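Long-range contacts in homocitrate synthase (Sulfolobus acidocaldarius, PDB 6KTQ), which catalyses the aldol-type condensation of acetyl-CoA with 2-oxoglutarate to give homocitrate, the first step of lysine biosynthesis through alpha-aminoadipate: residues A[39-44]-A[56-60]; A[284-288]-A[338-342]; A[53-57]-A[84-89]. All blocks are in the same frame, centred on the assembly; numbering follows the deposited sequence.

In the fold
Contacts 1 and 3 lie side by side in the TIM barrel, their centres about 9 Å apart, and share helix 53-66. Contact 1 ties this helix to the loop after strand 31-37, which carries Arg41 and Glu42 of the active site; contact 3 packs it on the next barrel helix, 80-94. Ala60 and Ile89 join the two contacts. Contact 2 comes last along the chain, its centre about 21 Å from that of contact 1 and about 26 Å from that of contact 3, and touches neither. It links the last part of the barrel chain, at the first turn of helix 287-298, to the loop before strand 345-346.

Contact 1. Residues A[39-44]-A[56-60]. With AKG (2-oxoglutaric acid), chain D.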
loop_
_atom_site.group_PDB
_atom_site.type_symbol
_atom_site.label_atom_id
_atom_site.label_comp_id
_atom_site.label_asym_id
_atom_site.label_seq_id
_atom_site.Cartn_x
_atom_site.Cartn_y
_atom_site.Cartn_z
ATOM N N THR A 39 13.896 7.009 -25.892
ATOM C CA THR A 39 14.016 8.024 -26.954
ATOM C C THR A 39 14.644 7.384 -28.202
ATOM O O THR A 39 14.203 7.627 -29.313
ATOM C CB THR A 39 14.833 9.236 -26.473
ATOM O OG1 THR A 39 14.182 9.829 -25.342
ATOM C CG2 THR A 39 14.949 10.307 -27.545
ATOM N N LEU A 40 15.613 6.499 -27.986
ATOM C CA LEU A 40 16.357 5.881 -29.073
ATOM C C LEU A 40 15.709 4.639 -29.647
ATOM O O LEU A 40 16.187 4.112 -30.643
ATOM C CB LEU A 40 17.754 5.537 -28.580
ATOM C CG LEU A 40 18.877 6.559 -28.653
ATOM C CD1 LEU A 40 18.490 7.980 -28.985
ATOM C CD2 LEU A 40 19.826 6.481 -27.465
ATOM N N ARG A 41 14.626 4.162 -29.051
ATOM C CA ARG A 41 13.887 3.063 -29.629
ATOM C C ARG A 41 12.456 3.541 -29.927
ATOM O O ARG A 41 12.144 3.908 -31.078
ATOM C CB ARG A 41 13.934 1.846 -28.694
ATOM C CG ARG A 41 13.569 0.519 -29.340
ATOM C CD ARG A 41 12.086 0.303 -29.534
ATOM N NE ARG A 41 11.366 0.321 -28.262
ATOM C CZ ARG A 41 10.040 0.410 -28.143
ATOM N NH1 ARG A 41 9.505 0.407 -26.939
ATOM N NH2 ARG A 41 9.237 0.502 -29.206
ATOM N N GLU A 42 11.588 3.557 -28.911
ATOM C CA GLU A 42 10.243 4.110 -29.067
ATOM C C GLU A 42 10.298 5.496 -29.747
ATOM O O GLU A 42 9.513 5.767 -30.669
ATOM C CB GLU A 42 9.539 4.209 -27.716
ATOM C CG GLU A 42 8.122 4.803 -27.762
ATOM C CD GLU A 42 7.100 3.873 -28.392
ATOM O OE1 GLU A 42 7.069 2.684 -28.008
ATOM O OE2 GLU A 42 6.296 4.320 -29.249
ATOM N N GLY A 43 11.207 6.352 -29.298
ATOM C CA GLY A 43 11.249 7.729 -29.776
ATOM C C GLY A 43 11.528 7.849 -31.278
ATOM O O GLY A 43 11.006 8.747 -31.955
ATOM N N GLU A 44 12.380 6.966 -31.793
ATOM C CA GLU A 44 12.666 6.951 -33.234
ATOM C C GLU A 44 11.528 6.305 -34.041
ATOM O O GLU A 44 11.602 6.254 -35.257
ATOM C CB GLU A 44 14.005 6.260 -33.523
ATOM C CG GLU A 44 14.748 6.893 -34.666
ATOM C CD GLU A 44 15.991 6.133 -35.099
ATOM O OE1 GLU A 44 16.243 4.990 -34.629
ATOM O OE2 GLU A 44 16.737 6.691 -35.922
ATOM N N ARG A 56 22.395 9.537 -32.000
ATOM C CA ARG A 56 22.047 8.458 -31.078
ATOM C C ARG A 56 23.014 8.368 -29.949
ATOM O O ARG A 56 22.628 8.280 -28.804
ATOM C CB ARG A 56 22.185 7.132 -31.783
ATOM C CG ARG A 56 20.937 6.418 -32.122
ATOM C CD ARG A 56 21.236 4.908 -32.233
ATOM N NE ARG A 56 19.989 4.226 -31.989
ATOM C CZ ARG A 56 18.928 4.331 -32.786
ATOM N NH1 ARG A 56 17.819 3.711 -32.442
ATOM N NH2 ARG A 56 18.981 5.015 -33.934
ATOM N N VAL A 57 24.297 8.333 -30.303
ATOM C CA VAL A 57 25.363 8.307 -29.315
ATOM C C VAL A 57 25.340 9.557 -28.438
ATOM O O VAL A 57 25.514 9.456 -27.211
ATOM C CB VAL A 57 26.748 8.121 -29.986
ATOM C CG1 VAL A 57 27.870 8.317 -28.980
ATOM C CG2 VAL A 57 26.832 6.752 -30.629
ATOM N N GLU A 58 25.140 10.734 -29.020
ATOM C CA GLU A 58 25.135 11.949 -28.218
ATOM C C GLU A 58 23.946 11.926 -27.227
ATOM O O GLU A 58 24.061 12.338 -26.071
ATOM C CB GLU A 58 25.095 13.225 -29.078
ATOM C CG GLU A 58 25.358 14.508 -28.289
ATOM C CD GLU A 58 25.366 15.805 -29.129
ATOM O OE1 GLU A 58 25.195 15.768 -30.366
ATOM O OE2 GLU A 58 25.510 16.891 -28.542
ATOM N N ILE A 59 22.792 11.486 -27.699
ATOM C CA ILE A 59 21.622 11.390 -26.813
ATOM C C ILE A 59 21.889 10.386 -25.671
ATOM O O ILE A 59 21.615 10.691 -24.523
ATOM C CB ILE A 59 20.365 11.037 -27.604
ATOM C CG1 ILE A 59 19.977 12.209 -28.520
ATOM C CG2 ILE A 59 19.213 10.717 -26.669
ATOM C CD1 ILE A 59 18.944 11.845 -29.556
ATOM N N ALA A 60 22.445 9.216 -25.989
ATOM C CA ALA A 60 22.729 8.201 -24.976
ATOM C C ALA A 60 23.637 8.734 -23.870
ATOM O O ALA A 60 23.407 8.469 -22.690
ATOM C CB ALA A 60 23.321 6.936 -25.609
HETATM C C1 AKG D . 4.412 -1.267 -27.187
HETATM O O1 AKG D . 3.729 -0.247 -26.980
HETATM O O2 AKG D . 3.856 -2.385 -27.279
HETATM C C2 AKG D . 5.877 -1.126 -27.328
HETATM O O5 AKG D . 6.356 -0.180 -27.968
HETATM C C3 AKG D . 6.796 -2.129 -26.637
HETATM C C4 AKG D . 7.058 -1.581 -25.232
HETATM C C5 AKG D . 8.099 -2.308 -24.389
HETATM O O3 AKG D . 7.929 -2.266 -23.135
HETATM O O4 AKG D . 9.057 -2.928 -24.949
#
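Arg56 runs from helix 53-66 alongside Leu40, the two side chains pointing in opposite directions. Beyond its CB, Arg56 CG lies 4.0 Å from Leu40 CG; the chain is then extended from CG to NE, which carries the guanidinium over to Glu44. NE gives its hydrogen to Ala73 O. At the tip both terminal nitrogens converge end-on upon a single oxygen: Arg56 NH2 is 2.8 Å and Arg56 NH1 3.0 Å from Glu44 OE1. That oxygen sits in the guanidinium plane, yet both N-H groups reach it from the same face of the carboxylate, about 40° above its plane, and the two flat groups are turned 56° apart. Glu44 OE2 accepts from Phe51 N, so both carboxylate oxygens are bonded. Leu40 supplies the apolar half of the contact, with CD1 3.7 Å from Ile59 CG2 and CD2 4.0 Å from Ala60 CB.

Next to Leu40 the same loop turns toward the active site. Arg41 NH2 donates to O5 of 2-oxoglutarate at 3.2 Å, and Glu42 binds zinc with His227 and His229. Arg41 NE pairs with Glu72, an arrangement consistent with the DRE-TIM superfamily. The loop thus lies between the metal site and helix 53-66; helix 80-94 touches Arg56, Val57 and Ala60, helix 287-298 touches Thr39, Glu58 and Ile59, and strand 70-74 receives Arg56.

Contact 2. Residues A[284-288]-A[338-342]. With SO4 (sulfate ion), chain G.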
loop_
_atom_site.group_PDB
_atom_site.type_symbol
_atom_site.label_atom_id
_atom_site.label_comp_id
_atom_site.label_asym_id
_atom_site.label_seq_id
_atom_site.Cartn_x
_atom_site.Cartn_y
_atom_site.Cartn_z
ATOM N N LEU A 284 17.116 16.902 -12.292
ATOM C CA LEU A 284 16.030 17.783 -12.691
ATOM C C LEU A 284 16.471 19.064 -13.368
ATOM O O LEU A 284 15.732 19.640 -14.170
ATOM C CB LEU A 284 15.118 18.122 -11.505
ATOM C CG LEU A 284 14.436 16.918 -10.854
ATOM C CD1 LEU A 284 13.566 17.373 -9.683
ATOM C CD2 LEU A 284 13.602 16.128 -11.866
ATOM N N LYS A 285 17.666 19.518 -13.038
ATOM C CA LYS A 285 18.149 20.790 -13.526
ATOM C C LYS A 285 18.655 20.703 -14.948
ATOM O O LYS A 285 18.962 21.734 -15.531
ATOM C CB LYS A 285 19.267 21.300 -12.615
ATOM C CG LYS A 285 18.729 21.852 -11.305
ATOM C CD LYS A 285 19.857 22.414 -10.463
ATOM C CE LYS A 285 19.373 23.434 -9.458
ATOM N NZ LYS A 285 18.835 22.751 -8.277
ATOM N N LYS A 286 18.769 19.488 -15.488
ATOM C CA LYS A 286 19.273 19.266 -16.829
ATOM C C LYS A 286 18.189 18.816 -17.835
ATOM O O LYS A 286 18.501 18.526 -18.999
ATOM C CB LYS A 286 20.413 18.243 -16.778
ATOM C CG LYS A 286 21.676 18.790 -16.132
ATOM C CD LYS A 286 22.823 17.778 -16.150
ATOM C CE LYS A 286 23.346 17.464 -17.563
ATOM N NZ LYS A 286 23.482 18.658 -18.454
ATOM N N LEU A 287 16.931 18.788 -17.394
ATOM C CA LEU A 287 15.844 18.392 -18.262
ATOM C C LEU A 287 15.719 19.306 -19.489
ATOM O O LEU A 287 15.552 18.814 -20.597
ATOM C CB LEU A 287 14.529 18.345 -17.488
ATOM C CG LEU A 287 14.480 17.243 -16.421
ATOM C CD1 LEU A 287 13.218 17.358 -15.565
ATOM C CD2 LEU A 287 14.557 15.890 -17.096
ATOM N N SER A 288 15.795 20.617 -19.299
ATOM C CA SER A 288 15.693 21.547 -20.412
ATOM C C SER A 288 16.764 21.299 -21.473
ATOM O O SER A 288 16.479 21.294 -22.662
ATOM C CB SER A 288 15.779 22.975 -19.924
ATOM O OG SER A 288 14.543 23.356 -19.363
ATOM N N GLU A 338 13.660 27.227 -10.232
ATOM C CA GLU A 338 15.058 26.825 -10.024
ATOM C C GLU A 338 15.177 25.325 -9.814
ATOM O O GLU A 338 16.238 24.754 -10.043
ATOM C CB GLU A 338 15.676 27.577 -8.824
ATOM C CG GLU A 338 15.825 29.083 -9.069
ATOM C CD GLU A 338 14.514 29.899 -8.962
ATOM O OE1 GLU A 338 13.479 29.406 -8.430
ATOM O OE2 GLU A 338 14.530 31.067 -9.423
ATOM N N THR A 339 14.091 24.684 -9.400
ATOM C CA THR A 339 14.070 23.225 -9.259
ATOM C C THR A 339 14.516 22.577 -10.550
ATOM O O THR A 339 15.137 21.496 -10.545
ATOM C CB THR A 339 12.644 22.699 -8.944
ATOM O OG1 THR A 339 12.091 23.421 -7.855
ATOM C CG2 THR A 339 12.659 21.221 -8.587
ATOM N N PHE A 340 14.144 23.206 -11.664
ATOM C CA PHE A 340 14.465 22.696 -12.988
ATOM C C PHE A 340 15.538 23.537 -13.703
ATOM O O PHE A 340 15.701 23.439 -14.904
ATOM C CB PHE A 340 13.165 22.588 -13.790
ATOM C CG PHE A 340 12.094 21.829 -13.058
ATOM C CD1 PHE A 340 12.174 20.446 -12.936
ATOM C CD2 PHE A 340 11.059 22.489 -12.424
ATOM C CE1 PHE A 340 11.231 19.742 -12.215
ATOM C CE2 PHE A 340 10.099 21.792 -11.727
ATOM C CZ PHE A 340 10.181 20.415 -11.616
ATOM N N GLY A 341 16.285 24.346 -12.965
ATOM C CA GLY A 341 17.285 25.226 -13.574
ATOM C C GLY A 341 16.688 26.352 -14.404
ATOM O O GLY A 341 17.366 26.914 -15.266
ATOM N N ARG A 342 15.422 26.691 -14.153
ATOM C CA ARG A 342 14.742 27.745 -14.919
ATOM C C ARG A 342 14.461 28.960 -14.069
ATOM O O ARG A 342 14.654 28.922 -12.860
ATOM C CB ARG A 342 13.473 27.194 -15.535
ATOM C CG ARG A 342 13.757 25.902 -16.283
ATOM C CD ARG A 342 12.652 25.542 -17.216
ATOM N NE ARG A 342 12.464 26.542 -18.262
ATOM C CZ ARG A 342 11.353 26.612 -18.973
ATOM N NH1 ARG A 342 10.371 25.733 -18.757
ATOM N NH2 ARG A 342 11.224 27.523 -19.934
HETATM S S SO4 G . 14.640 29.392 -18.889
HETATM O O1 SO4 G . 14.514 29.879 -17.514
HETATM O O2 SO4 G . 15.607 30.201 -19.628
HETATM O O3 SO4 G . 13.334 29.546 -19.581
HETATM O O4 SO4 G . 15.004 27.975 -18.964
#
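Arg342, whose CD rests 3.6 Å from Ser288 OG, holds a sulfate ion by two roughly straight bonds: Arg342 NH2 reaches sulfate O3 at 2.9 Å, and Arg342 NE reaches sulfate O4 at 3.0 Å. The contact joins the residues leading into helix 287-298 and its first turn, after the TIM barrel strands, to a loop of the post-HMGL region, and is remote from the substrate and metal sites. The sulfur lies in the guanidinium plane at its edge, and Ser343 N also donates to the anion, probably a solute of the crystallisation medium. Arg342 NH1 donates to Ile308 O and Gly310 O, so protein carbonyls as well as the anion fix the group's rotation. The first two torsions bring CD beside Ser288 OG, and the bend at chi3, 63°, sets NE to donate to sulfate O4.

The buried half is apolar. Phe340 and Leu284 lie side by side and point the same way, with Leu284 CB 4.0 Å from Phe340 CD1, while Leu287 CD1 approaches the same ring carbon obliquely. Thr339 CB lies over one ring face, offset toward the rim, and Ala271 of helix 266-277 touches the Phe340 side chain. At the exposed margin the aliphatic chain of Lys285 runs along the opposing backbone, CE coming 3.5 Å from Glu338 O. That same carbonyl accepts Gly341 N, closing the turn that presents Phe340. Across the contact Phe340 CA approaches Leu284 O through a CA-H...O contact, 3.5 Å long with 143° at the hydrogen.

Contact 3. Residues A[53-57]-A[84-89]; sequences TDQRV and EGIRRI
Val57 and Arg88 cross at about a right angle: Val57 CG2 sits over the centre of the Arg88 guanidinium, 3.8 Å above its plane, and is equally close to Arg88 CB. Arg88 thus wraps round one methyl group, its chain bent at both chi2 and chi3. Val57 CG1 stands anti to the backbone N (chi1 171°), which leaves CG2 beside that nitrogen and turned to the neighbouring helix. Further on, Val57 CG2 also reaches Ile89 CG1 at 4.3 Å, and Ile89 CD1 nears the carbonyl of Arg56.

The tightest backbone approach is at Thr53 and Gly85, whose CA atoms are 4.8 Å apart. Thr53 CG2 lies directly on Gly85 CA, at 3.7 Å, and Arg56 CD meets the same CA from another direction at 4.0 Å. With no side chain on Gly85, the backbone itself forms the surface that these two groups rest on. At the exposed rim the opposite charges of Asp54 and Arg88 lie next to each other, but their modelled separation is too short to trust and the pairing is doubtful in detail.

Glu84, whose CG meets Thr53 CG2, is held in turn by Arg87 of the same helix, which grips it side-on: Arg87 NE donates to Glu84 OE1 at 3.2 Å and Arg87 NH1 to Glu84 OE2 at 2.7 Å. Leu92 adds to the packing on Val57, and Ile86 and Ile89 touch Ala73 of strand 70-74. The axes of segments 53-57 and 84-89 pass 8.9 Å apart at -38°, the pairing of successive outer helices in the repeated beta-alpha units of a TIM barrel.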
loop_
_atom_site.group_PDB
_atom_site.type_symbol
_atom_site.label_atom_id
_atom_site.label_comp_id
_atom_site.label_asym_id
_atom_site.label_seq_id
_atom_site.Cartn_x
_atom_site.Cartn_y
_atom_site.Cartn_z
ATOM N N THR A 53 23.672 7.856 -36.401
ATOM C CA THR A 53 24.412 7.133 -35.369
ATOM C C THR A 53 25.049 8.094 -34.367
ATOM O O THR A 53 24.909 7.922 -33.150
ATOM C CB THR A 53 25.448 6.191 -36.013
ATOM O OG1 THR A 53 24.741 5.141 -36.672
ATOM C CG2 THR A 53 26.356 5.588 -34.992
ATOM N N ASP A 54 25.695 9.137 -34.856
ATOM C CA ASP A 54 26.331 10.116 -33.974
ATOM C C ASP A 54 25.299 10.784 -33.066
ATOM O O ASP A 54 25.578 11.062 -31.914
ATOM C CB ASP A 54 27.025 11.222 -34.752
ATOM C CG ASP A 54 28.244 10.739 -35.537
ATOM O OD1 ASP A 54 28.882 9.770 -35.119
ATOM O OD2 ASP A 54 28.558 11.342 -36.589
ATOM N N GLN A 55 24.125 11.084 -33.607
ATOM C CA GLN A 55 23.045 11.707 -32.801
ATOM C C GLN A 55 22.588 10.794 -31.655
ATOM O O GLN A 55 22.382 11.241 -30.537
ATOM C CB GLN A 55 21.864 12.054 -33.694
ATOM C CG GLN A 55 22.137 13.340 -34.472
ATOM C CD GLN A 55 21.186 13.602 -35.617
ATOM O OE1 GLN A 55 20.281 12.837 -35.907
ATOM N NE2 GLN A 55 21.428 14.678 -36.310
ATOM N N ARG A 56 22.395 9.537 -32.000
ATOM C CA ARG A 56 22.047 8.458 -31.078
ATOM C C ARG A 56 23.014 8.368 -29.949
ATOM O O ARG A 56 22.628 8.280 -28.804
ATOM C CB ARG A 56 22.185 7.132 -31.783
ATOM C CG ARG A 56 20.937 6.418 -32.122
ATOM C CD ARG A 56 21.236 4.908 -32.233
ATOM N NE ARG A 56 19.989 4.226 -31.989
ATOM C CZ ARG A 56 18.928 4.331 -32.786
ATOM N NH1 ARG A 56 17.819 3.711 -32.442
ATOM N NH2 ARG A 56 18.981 5.015 -33.934
ATOM N N VAL A 57 24.297 8.333 -30.303
ATOM C CA VAL A 57 25.363 8.307 -29.315
ATOM C C VAL A 57 25.340 9.557 -28.438
ATOM O O VAL A 57 25.514 9.456 -27.211
ATOM C CB VAL A 57 26.748 8.121 -29.986
ATOM C CG1 VAL A 57 27.870 8.317 -28.980
ATOM C CG2 VAL A 57 26.832 6.752 -30.629
ATOM N N GLU A 84 24.797 -0.288 -35.593
ATOM C CA GLU A 84 26.046 0.408 -35.356
ATOM C C GLU A 84 25.975 1.401 -34.210
ATOM O O GLU A 84 26.946 1.551 -33.466
ATOM C CB GLU A 84 26.510 1.145 -36.607
ATOM C CG GLU A 84 27.822 1.921 -36.442
ATOM C CD GLU A 84 29.002 1.079 -35.936
ATOM O OE1 GLU A 84 29.068 -0.130 -36.252
ATOM O OE2 GLU A 84 29.873 1.628 -35.224
ATOM N N GLY A 85 24.848 2.098 -34.078
ATOM C CA GLY A 85 24.658 3.039 -32.965
ATOM C C GLY A 85 24.625 2.282 -31.648
ATOM O O GLY A 85 25.248 2.694 -30.664
ATOM N N ILE A 86 23.939 1.145 -31.635
ATOM C CA ILE A 86 23.869 0.347 -30.397
ATOM C C ILE A 86 25.241 -0.175 -30.020
ATOM O O ILE A 86 25.628 -0.083 -28.858
ATOM C CB ILE A 86 22.880 -0.799 -30.480
ATOM C CG1 ILE A 86 21.487 -0.228 -30.588
ATOM C CG2 ILE A 86 22.926 -1.640 -29.213
ATOM C CD1 ILE A 86 20.456 -1.236 -31.004
ATOM N N ARG A 87 25.974 -0.687 -31.003
ATOM C CA ARG A 87 27.336 -1.159 -30.776
ATOM C C ARG A 87 28.224 -0.071 -30.158
ATOM O O ARG A 87 28.927 -0.334 -29.195
ATOM C CB ARG A 87 27.946 -1.696 -32.088
ATOM C CG ARG A 87 29.221 -2.516 -31.935
ATOM C CD ARG A 87 30.049 -2.541 -33.224
ATOM N NE ARG A 87 30.490 -1.191 -33.618
ATOM C CZ ARG A 87 31.503 -0.511 -33.065
ATOM N NH1 ARG A 87 31.792 0.708 -33.514
ATOM N NH2 ARG A 87 32.242 -1.040 -32.080
ATOM N N ARG A 88 28.179 1.145 -30.701
ATOM C CA ARG A 88 28.963 2.264 -30.185
ATOM C C ARG A 88 28.613 2.626 -28.752
ATOM O O ARG A 88 29.484 2.953 -27.935
ATOM C CB ARG A 88 28.741 3.505 -31.038
ATOM C CG ARG A 88 29.618 3.572 -32.292
ATOM C CD ARG A 88 30.374 4.895 -32.328
ATOM N NE ARG A 88 29.711 5.858 -33.193
ATOM C CZ ARG A 88 29.758 7.182 -33.051
ATOM N NH1 ARG A 88 30.419 7.770 -32.059
ATOM N NH2 ARG A 88 29.116 7.936 -33.925
ATOM N N ILE A 89 27.324 2.618 -28.464
ATOM C CA ILE A 89 26.865 2.888 -27.123
ATOM C C ILE A 89 27.385 1.815 -26.172
ATOM O O ILE A 89 27.872 2.143 -25.094
ATOM C CB ILE A 89 25.328 2.982 -27.068
ATOM C CG1 ILE A 89 24.872 4.274 -27.757
ATOM C CG2 ILE A 89 24.849 2.961 -25.627
ATOM C CD1 ILE A 89 23.409 4.315 -28.211
#